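Local coordinates for protein lovastatin nonaketide synthase, polyketide synthase component (PDB 7CPX) that builds the dihydromonacolin L nonaketide of the lovastatin pathway as a multidomain iterative polyketide synthase, condensing malonyl units and using NADPH and S-adenosylmethionine, at residues M489-H503 against H529-E541. The protein carries 2 engineered substitutions. Numbering follows the deposited sequence.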
ATOM      1  N   MET A 489     -20.610 -45.656 -15.484  1.00120.10           N
ATOM      2  CA  MET A 489     -20.747 -46.719 -16.473  1.00120.10           C
ATOM      3  C   MET A 489     -19.450 -46.908 -17.248  1.00120.10           C
ATOM      4  O   MET A 489     -19.010 -48.042 -17.475  1.00120.10           O
ATOM      5  CB  MET A 489     -21.902 -46.409 -17.423  1.00120.10           C
ATOM      6  CG  MET A 489     -23.276 -46.560 -16.788  1.00120.10           C
ATOM      7  SD  MET A 489     -24.636 -46.440 -17.967  1.00120.10           S
ATOM      8  CE  MET A 489     -24.538 -44.716 -18.437  1.00120.10           C
ATOM      9  N   GLU A 490     -18.814 -45.805 -17.648  1.00120.07           N
ATOM     10  CA  GLU A 490     -17.541 -45.899 -18.357  1.00120.07           C
ATOM     11  C   GLU A 490     -16.484 -46.579 -17.493  1.00120.07           C
ATOM     12  O   GLU A 490     -15.769 -47.481 -17.950  1.00120.07           O
ATOM     13  CB  GLU A 490     -17.071 -44.503 -18.770  1.00120.07           C
ATOM     14  CG  GLU A 490     -17.950 -43.816 -19.800  1.00120.07           C
ATOM     15  CD  GLU A 490     -17.707 -44.325 -21.206  1.00120.07           C
ATOM     16  OE1 GLU A 490     -17.135 -45.424 -21.353  1.00120.07           O
ATOM     17  OE2 GLU A 490     -18.081 -43.618 -22.167  1.00120.07           O
ATOM     18  N   GLU A 491     -16.373 -46.154 -16.232  1.00118.62           N
ATOM     19  CA  GLU A 491     -15.364 -46.714 -15.343  1.00118.62           C
ATOM     20  C   GLU A 491     -15.633 -48.185 -15.064  1.00118.62           C
ATOM     21  O   GLU A 491     -14.697 -48.981 -14.964  1.00118.62           O
ATOM     22  CB  GLU A 491     -15.315 -45.924 -14.036  1.00118.62           C
ATOM     23  CG  GLU A 491     -14.023 -45.151 -13.822  1.00118.62           C
ATOM     24  CD  GLU A 491     -12.826 -46.056 -13.589  1.00118.62           C
ATOM     25  OE1 GLU A 491     -12.829 -47.198 -14.094  1.00118.62           O
ATOM     26  OE2 GLU A 491     -11.882 -45.624 -12.893  1.00118.62           O
ATOM     27  N   MET A 492     -16.904 -48.564 -14.929  1.00120.20           N
ATOM     28  CA  MET A 492     -17.236 -49.963 -14.691  1.00120.20           C
ATOM     29  C   MET A 492     -16.936 -50.812 -15.916  1.00120.20           C
ATOM     30  O   MET A 492     -16.494 -51.958 -15.790  1.00120.20           O
ATOM     31  CB  MET A 492     -18.707 -50.091 -14.297  1.00120.20           C
ATOM     32  CG  MET A 492     -19.136 -51.507 -13.949  1.00120.20           C
ATOM     33  SD  MET A 492     -18.185 -52.228 -12.598  1.00120.20           S
ATOM     34  CE  MET A 492     -18.570 -51.093 -11.268  1.00120.20           C
ATOM     35  N   LEU A 493     -17.174 -50.273 -17.113  1.00125.23           N
ATOM     36  CA  LEU A 493     -16.797 -50.987 -18.327  1.00125.23           C
ATOM     37  C   LEU A 493     -15.291 -51.205 -18.376  1.00125.23           C
ATOM     38  O   LEU A 493     -14.815 -52.310 -18.674  1.00125.23           O
ATOM     39  CB  LEU A 493     -17.272 -50.208 -19.553  1.00125.23           C
ATOM     40  CG  LEU A 493     -16.896 -50.784 -20.919  1.00125.23           C
ATOM     41  CD1 LEU A 493     -17.557 -52.135 -21.136  1.00125.23           C
ATOM     42  CD2 LEU A 493     -17.283 -49.812 -22.017  1.00125.23           C
ATOM     43  N   GLN A 494     -14.520 -50.158 -18.071  1.00122.67           N
ATOM     44  CA  GLN A 494     -13.068 -50.298 -18.053  1.00122.67           C
ATOM     45  C   GLN A 494     -12.619 -51.286 -16.985  1.00122.67           C
ATOM     46  O   GLN A 494     -11.672 -52.049 -17.201  1.00122.67           O
ATOM     47  CB  GLN A 494     -12.410 -48.938 -17.823  1.00122.67           C
ATOM     48  CG  GLN A 494     -12.682 -47.927 -18.922  1.00122.67           C
ATOM     49  CD  GLN A 494     -12.062 -46.573 -18.635  1.00122.67           C
ATOM     50  OE1 GLN A 494     -10.914 -46.484 -18.199  1.00122.67           O
ATOM     51  NE2 GLN A 494     -12.824 -45.511 -18.872  1.00122.67           N
ATOM     52  N   PHE A 495     -13.280 -51.279 -15.828  1.00120.27           N
ATOM     53  CA  PHE A 495     -12.948 -52.206 -14.751  1.00120.27           C
ATOM     54  C   PHE A 495     -13.233 -53.646 -15.155  1.00120.27           C
ATOM     55  O   PHE A 495     -12.429 -54.546 -14.883  1.00120.27           O
ATOM     56  CB  PHE A 495     -13.737 -51.813 -13.502  1.00120.27           C
ATOM     57  CG  PHE A 495     -13.786 -52.874 -12.444  1.00120.27           C
ATOM     58  CD1 PHE A 495     -12.747 -53.026 -11.547  1.00120.27           C
ATOM     59  CD2 PHE A 495     -14.889 -53.702 -12.331  1.00120.27           C
ATOM     60  CE1 PHE A 495     -12.798 -53.995 -10.568  1.00120.27           C
ATOM     61  CE2 PHE A 495     -14.946 -54.672 -11.355  1.00120.27           C
ATOM     62  CZ  PHE A 495     -13.901 -54.817 -10.469  1.00120.27           C
ATOM     63  N   LEU A 496     -14.372 -53.884 -15.808  1.00125.39           N
ATOM     64  CA  LEU A 496     -14.684 -55.221 -16.300  1.00125.39           C
ATOM     65  C   LEU A 496     -13.661 -55.672 -17.330  1.00125.39           C
ATOM     66  O   LEU A 496     -13.223 -56.828 -17.317  1.00125.39           O
ATOM     67  CB  LEU A 496     -16.089 -55.239 -16.900  1.00125.39           C
ATOM     68  CG  LEU A 496     -17.232 -55.126 -15.893  1.00125.39           C
ATOM     69  CD1 LEU A 496     -18.481 -54.598 -16.568  1.00125.39           C
ATOM     70  CD2 LEU A 496     -17.503 -56.474 -15.253  1.00125.39           C
ATOM     71  N   GLN A 497     -13.267 -54.772 -18.233  1.00125.60           N
ATOM     72  CA  GLN A 497     -12.220 -55.110 -19.190  1.00125.60           C
ATOM     73  C   GLN A 497     -10.918 -55.444 -18.475  1.00125.60           C
ATOM     74  O   GLN A 497     -10.196 -56.365 -18.876  1.00125.60           O
ATOM     75  CB  GLN A 497     -12.014 -53.954 -20.169  1.00125.60           C
ATOM     76  CG  GLN A 497     -13.200 -53.701 -21.083  1.00125.60           C
ATOM     77  CD  GLN A 497     -13.039 -52.443 -21.911  1.00125.60           C
ATOM     78  OE1 GLN A 497     -12.080 -51.690 -21.738  1.00125.60           O
ATOM     79  NE2 GLN A 497     -13.978 -52.208 -22.820  1.00125.60           N
ATOM     80  N   SER A 498     -10.601 -54.703 -17.412  1.00123.73           N
ATOM     81  CA  SER A 498      -9.366 -54.927 -16.670  1.00123.73           C
ATOM     82  C   SER A 498      -9.452 -56.144 -15.758  1.00123.73           C
ATOM     83  O   SER A 498      -8.431 -56.791 -15.504  1.00123.73           O
ATOM     84  CB  SER A 498      -9.022 -53.688 -15.843  1.00123.73           C
ATOM     85  OG  SER A 498      -8.930 -52.536 -16.663  1.00123.73           O
ATOM     86  N   HIS A 499     -10.643 -56.470 -15.260  1.00122.71           N
ATOM     87  CA  HIS A 499     -10.831 -57.556 -14.297  1.00122.71           C
ATOM     88  C   HIS A 499     -11.940 -58.484 -14.774  1.00122.71           C
ATOM     89  O   HIS A 499     -12.993 -58.598 -14.136  1.00122.71           O
ATOM     90  CB  HIS A 499     -11.153 -57.004 -12.908  1.00122.71           C
ATOM     91  CG  HIS A 499     -10.075 -56.138 -12.337  1.00122.71           C
ATOM     92  ND1 HIS A 499      -8.939 -56.653 -11.750  1.00122.71           N
ATOM     93  CD2 HIS A 499      -9.962 -54.791 -12.258  1.00122.71           C
ATOM     94  CE1 HIS A 499      -8.171 -55.661 -11.336  1.00122.71           C
ATOM     95  NE2 HIS A 499      -8.769 -54.521 -11.632  1.00122.71           N
ATOM     96  N   PRO A 500     -11.734 -59.168 -15.902  1.00124.99           N
ATOM     97  CA  PRO A 500     -12.683 -60.219 -16.297  1.00124.99           C
ATOM     98  C   PRO A 500     -12.699 -61.397 -15.341  1.00124.99           C
ATOM     99  O   PRO A 500     -13.676 -62.155 -15.331  1.00124.99           O
ATOM    100  CB  PRO A 500     -12.190 -60.632 -17.689  1.00124.99           C
ATOM    101  CG  PRO A 500     -10.736 -60.291 -17.685  1.00124.99           C
ATOM    102  CD  PRO A 500     -10.604 -59.058 -16.840  1.00124.99           C
ATOM    103  N   GLU A 501     -11.647 -61.571 -14.537  1.00125.17           N
ATOM    104  CA  GLU A 501     -11.576 -62.707 -13.627  1.00125.17           C
ATOM    105  C   GLU A 501     -12.596 -62.597 -12.502  1.00125.17           C
ATOM    106  O   GLU A 501     -13.036 -63.620 -11.964  1.00125.17           O
ATOM    107  CB  GLU A 501     -10.167 -62.812 -13.044  1.00125.17           C
ATOM    108  CG  GLU A 501      -9.762 -61.612 -12.200  1.00125.17           C
ATOM    109  CD  GLU A 501      -8.280 -61.590 -11.884  1.00125.17           C
ATOM    110  OE1 GLU A 501      -7.569 -62.532 -12.296  1.00125.17           O
ATOM    111  OE2 GLU A 501      -7.826 -60.631 -11.227  1.00125.17           O
ATOM    112  N   ILE A 502     -12.981 -61.376 -12.133  1.00123.03           N
ATOM    113  CA  ILE A 502     -13.879 -61.182 -11.002  1.00123.03           C
ATOM    114  C   ILE A 502     -15.238 -61.791 -11.317  1.00123.03           C
ATOM    115  O   ILE A 502     -15.801 -61.575 -12.398  1.00123.03           O
ATOM    116  CB  ILE A 502     -13.998 -59.689 -10.664  1.00123.03           C
ATOM    117  CG1 ILE A 502     -12.682 -59.191 -10.064  1.00123.03           C
ATOM    118  CG2 ILE A 502     -15.160 -59.453  -9.710  1.00123.03           C
ATOM    119  CD1 ILE A 502     -12.599 -57.695  -9.920  1.00123.03           C
ATOM    120  N   HIS A 503     -15.769 -62.557 -10.368  1.00129.14           N
ATOM    121  CA  HIS A 503     -17.059 -63.206 -10.558  1.00129.14           C
ATOM    122  C   HIS A 503     -18.150 -62.161 -10.752  1.00129.14           C
ATOM    123  O   HIS A 503     -18.235 -61.186 -10.002  1.00129.14           O
ATOM    124  CB  HIS A 503     -17.378 -64.092  -9.354  1.00129.14           C
ATOM    125  CG  HIS A 503     -18.400 -65.150  -9.632  1.00129.14           C
ATOM    126  ND1 HIS A 503     -19.050 -65.835  -8.627  1.00129.14           N
ATOM    127  CD2 HIS A 503     -18.878 -65.648 -10.796  1.00129.14           C
ATOM    128  CE1 HIS A 503     -19.888 -66.706  -9.161  1.00129.14           C
ATOM    129  NE2 HIS A 503     -19.803 -66.613 -10.475  1.00129.14           N
ATOM    130  N   HIS A 529     -19.694 -61.851 -18.583  1.00130.04           N
ATOM    131  CA  HIS A 529     -18.882 -60.641 -18.662  1.00130.04           C
ATOM    132  C   HIS A 529     -19.032 -59.957 -20.015  1.00130.04           C
ATOM    133  O   HIS A 529     -19.151 -58.731 -20.086  1.00130.04           O
ATOM    134  CB  HIS A 529     -17.416 -60.975 -18.391  1.00130.04           C
ATOM    135  CG  HIS A 529     -17.138 -61.368 -16.974  1.00130.04           C
ATOM    136  ND1 HIS A 529     -17.050 -62.682 -16.569  1.00130.04           N
ATOM    137  CD2 HIS A 529     -16.932 -60.618 -15.866  1.00130.04           C
ATOM    138  CE1 HIS A 529     -16.799 -62.725 -15.272  1.00130.04           C
ATOM    139  NE2 HIS A 529     -16.723 -61.486 -14.822  1.00130.04           N
ATOM    140  N   GLU A 530     -19.019 -60.730 -21.102  1.00132.76           N
ATOM    141  CA  GLU A 530     -19.179 -60.128 -22.422  1.00132.76           C
ATOM    142  C   GLU A 530     -20.556 -59.493 -22.571  1.00132.76           C
ATOM    143  O   GLU A 530     -20.683 -58.375 -23.087  1.00132.76           O
ATOM    144  CB  GLU A 530     -18.955 -61.179 -23.507  1.00132.76           C
ATOM    145  CG  GLU A 530     -17.558 -61.773 -23.514  1.00132.76           C
ATOM    146  CD  GLU A 530     -17.357 -62.774 -24.634  1.00132.76           C
ATOM    147  OE1 GLU A 530     -18.302 -62.986 -25.420  1.00132.76           O
ATOM    148  OE2 GLU A 530     -16.251 -63.349 -24.727  1.00132.76           O
ATOM    149  N   THR A 531     -21.598 -60.192 -22.119  1.00135.41           N
ATOM    150  CA  THR A 531     -22.951 -59.660 -22.230  1.00135.41           C
ATOM    151  C   THR A 531     -23.094 -58.377 -21.424  1.00135.41           C
ATOM    152  O   THR A 531     -23.664 -57.388 -21.899  1.00135.41           O
ATOM    153  CB  THR A 531     -23.963 -60.703 -21.757  1.00135.41           C
ATOM    154  OG1 THR A 531     -23.658 -61.972 -22.350  1.00135.41           O
ATOM    155  CG2 THR A 531     -25.375 -60.297 -22.148  1.00135.41           C
ATOM    156  N   ILE A 532     -22.568 -58.372 -20.198  1.00133.10           N
ATOM    157  CA  ILE A 532     -22.703 -57.195 -19.349  1.00133.10           C
ATOM    158  C   ILE A 532     -21.880 -56.041 -19.907  1.00133.10           C
ATOM    159  O   ILE A 532     -22.295 -54.881 -19.838  1.00133.10           O
ATOM    160  CB  ILE A 532     -22.317 -57.532 -17.895  1.00133.10           C
ATOM    161  CG1 ILE A 532     -23.106 -56.658 -16.918  1.00133.10           C
ATOM    162  CG2 ILE A 532     -20.830 -57.340 -17.659  1.00133.10           C
ATOM    163  CD1 ILE A 532     -24.571 -57.031 -16.802  1.00133.10           C
ATOM    164  N   ARG A 533     -20.706 -56.334 -20.473  1.00129.32           N
ATOM    165  CA  ARG A 533     -19.905 -55.278 -21.087  1.00129.32           C
ATOM    166  C   ARG A 533     -20.625 -54.660 -22.279  1.00129.32           C
ATOM    167  O   ARG A 533     -20.643 -53.433 -22.436  1.00129.32           O
ATOM    168  CB  ARG A 533     -18.542 -55.823 -21.515  1.00129.32           C
ATOM    169  CG  ARG A 533     -17.549 -55.985 -20.378  1.00129.32           C
ATOM    170  CD  ARG A 533     -16.117 -55.975 -20.890  1.00129.32           C
ATOM    171  NE  ARG A 533     -15.853 -57.073 -21.813  1.00129.32           N
ATOM    172  CZ  ARG A 533     -15.363 -58.255 -21.463  1.00129.32           C
ATOM    173  NH1 ARG A 533     -15.070 -58.540 -20.204  1.00129.32           N
ATOM    174  NH2 ARG A 533     -15.162 -59.177 -22.400  1.00129.32           N
ATOM    175  N   ARG A 534     -21.221 -55.492 -23.135  1.00133.30           N
ATOM    176  CA  ARG A 534     -21.936 -54.952 -24.288  1.00133.30           C
ATOM    177  C   ARG A 534     -23.165 -54.164 -23.852  1.00133.30           C
ATOM    178  O   ARG A 534     -23.488 -53.125 -24.442  1.00133.30           O
ATOM    179  CB  ARG A 534     -22.323 -56.079 -25.244  1.00133.30           C
ATOM    180  CG  ARG A 534     -21.154 -56.598 -26.063  1.00133.30           C
ATOM    181  CD  ARG A 534     -21.607 -57.559 -27.149  1.00133.30           C
ATOM    182  NE  ARG A 534     -21.978 -58.862 -26.611  1.00133.30           N
ATOM    183  CZ  ARG A 534     -21.129 -59.860 -26.402  1.00133.30           C
ATOM    184  NH1 ARG A 534     -19.838 -59.737 -26.665  1.00133.30           N
ATOM    185  NH2 ARG A 534     -21.586 -61.009 -25.913  1.00133.30           N
ATOM    186  N   ALA A 535     -23.862 -54.635 -22.817  1.00131.79           N
ATOM    187  CA  ALA A 535     -25.006 -53.890 -22.307  1.00131.79           C
ATOM    188  C   ALA A 535     -24.567 -52.564 -21.696  1.00131.79           C
ATOM    189  O   ALA A 535     -25.272 -51.555 -21.816  1.00131.79           O
ATOM    190  CB  ALA A 535     -25.767 -54.738 -21.290  1.00131.79           C
ATOM    191  N   LEU A 536     -23.407 -52.543 -21.035  1.00128.00           N
ATOM    192  CA  LEU A 536     -22.860 -51.289 -20.531  1.00128.00           C
ATOM    193  C   LEU A 536     -22.534 -50.338 -21.673  1.00128.00           C
ATOM    194  O   LEU A 536     -22.775 -49.131 -21.574  1.00128.00           O
ATOM    195  CB  LEU A 536     -21.610 -51.557 -19.694  1.00128.00           C
ATOM    196  CG  LEU A 536     -21.800 -51.620 -18.179  1.00128.00           C
ATOM    197  CD1 LEU A 536     -20.557 -52.179 -17.516  1.00128.00           C
ATOM    198  CD2 LEU A 536     -22.123 -50.245 -17.622  1.00128.00           C
ATOM    199  N   GLU A 537     -21.967 -50.864 -22.759  1.00128.54           N
ATOM    200  CA  GLU A 537     -21.713 -50.035 -23.933  1.00128.54           C
ATOM    201  C   GLU A 537     -23.013 -49.439 -24.459  1.00128.54           C
ATOM    202  O   GLU A 537     -23.082 -48.247 -24.787  1.00128.54           O
ATOM    203  CB  GLU A 537     -21.031 -50.865 -25.021  1.00128.54           C
ATOM    204  CG  GLU A 537     -19.615 -51.297 -24.693  1.00128.54           C
ATOM    205  CD  GLU A 537     -18.601 -50.197 -24.934  1.00128.54           C
ATOM    206  OE1 GLU A 537     -18.996 -49.012 -24.937  1.00128.54           O
ATOM    207  OE2 GLU A 537     -17.410 -50.518 -25.129  1.00128.54           O
ATOM    208  N   ASP A 538     -24.056 -50.264 -24.544  1.00130.83           N
ATOM    209  CA  ASP A 538     -25.344 -49.784 -25.030  1.00130.83           C
ATOM    210  C   ASP A 538     -25.904 -48.700 -24.119  1.00130.83           C
ATOM    211  O   ASP A 538     -26.426 -47.686 -24.593  1.00130.83           O
ATOM    212  CB  ASP A 538     -26.328 -50.947 -25.142  1.00130.83           C
ATOM    213  CG  ASP A 538     -25.836 -52.039 -26.072  1.00130.83           C
ATOM    214  OD1 ASP A 538     -25.100 -51.720 -27.028  1.00130.83           O
ATOM    215  OD2 ASP A 538     -26.187 -53.216 -25.845  1.00130.83           O
ATOM    216  N   ALA A 539     -25.807 -48.900 -22.803  1.00126.73           N
ATOM    217  CA  ALA A 539     -26.308 -47.901 -21.863  1.00126.73           C
ATOM    218  C   ALA A 539     -25.525 -46.601 -21.975  1.00126.73           C
ATOM    219  O   ALA A 539     -26.106 -45.510 -21.942  1.00126.73           O
ATOM    220  CB  ALA A 539     -26.235 -48.444 -20.435  1.00126.73           C
ATOM    221  N   ILE A 540     -24.201 -46.697 -22.108  1.00124.06           N
ATOM    222  CA  ILE A 540     -23.374 -45.504 -22.245  1.00124.06           C
ATOM    223  C   ILE A 540     -23.764 -44.735 -23.498  1.00124.06           C
ATOM    224  O   ILE A 540     -23.910 -43.508 -23.473  1.00124.06           O
ATOM    225  CB  ILE A 540     -21.884 -45.890 -22.260  1.00124.06           C
ATOM    226  CG1 ILE A 540     -21.461 -46.417 -20.887  1.00124.06           C
ATOM    227  CG2 ILE A 540     -21.032 -44.699 -22.660  1.00124.06           C
ATOM    228  CD1 ILE A 540     -20.137 -47.149 -20.895  1.00124.06           C
ATOM    229  N   GLU A 541     -23.937 -45.444 -24.615  1.00127.70           N
ATOM    230  CA  GLU A 541     -24.337 -44.775 -25.847  1.00127.70           C
ATOM    231  C   GLU A 541     -25.724 -44.158 -25.725  1.00127.70           C
ATOM    232  O   GLU A 541     -25.954 -43.049 -26.221  1.00127.70           O
ATOM    233  CB  GLU A 541     -24.293 -45.759 -27.015  1.00127.70           C
ATOM    234  CG  GLU A 541     -22.901 -46.289 -27.325  1.00127.70           C
ATOM    235  CD  GLU A 541     -21.955 -45.208 -27.807  1.00127.70           C
ATOM    236  OE1 GLU A 541     -22.428 -44.090 -28.106  1.00127.70           O
ATOM    237  OE2 GLU A 541     -20.737 -45.474 -27.885  1.00127.70           O
TER
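Helices 489-498 and 529-541 run antiparallel, their axes 9.7 Å apart and 157° between directions, so that M489 faces I540 at one end and P500 comes level with H529 at the other. The pair is consistent with the small alpha/beta linker domain that joins ketosynthase to acyltransferase in this family. Strands 475-479 and 520-524 lie against it: M489, M492 and I532 reach the first, L536 and A539 the second.

The seam packs knobs-into-holes. L493 enters the hole made by R533, L536, E537 and I540; its CG stands anti to the backbone N (chi1 177°), and chi2 of 64° then turns CD1 to within 3.8 Å of R533 CB and CD2 to the E537 carboxylate. One turn on, L496 drops among H529, I532, R533 and L536, its CD1 meeting CD1 of L536 and lying 3.8 Å from I532 CG2. L536 answers as a knob among M489, M492, L493 and L496. Farther along, M489 lays CB against I540 CG1 and L536 CD2, and its SD comes 3.6 Å from A539 CB.

R533 borders this apolar strip through its carbon part, running its methylenes past L496, with CD 3.7 Å from Q497 CG. The E490 carboxylate, bent back at chi2, lies against CG2 and CD1 of I540; E490 OE1 and E537 OE1 stay 5.4 Å apart, not in contact.

Where helix 489-498 has ended, the H529 imidazole closes the interface: P500 O sits over one ring face without bonding, while NE2 donates in the ring plane to I502 O at 2.6 Å.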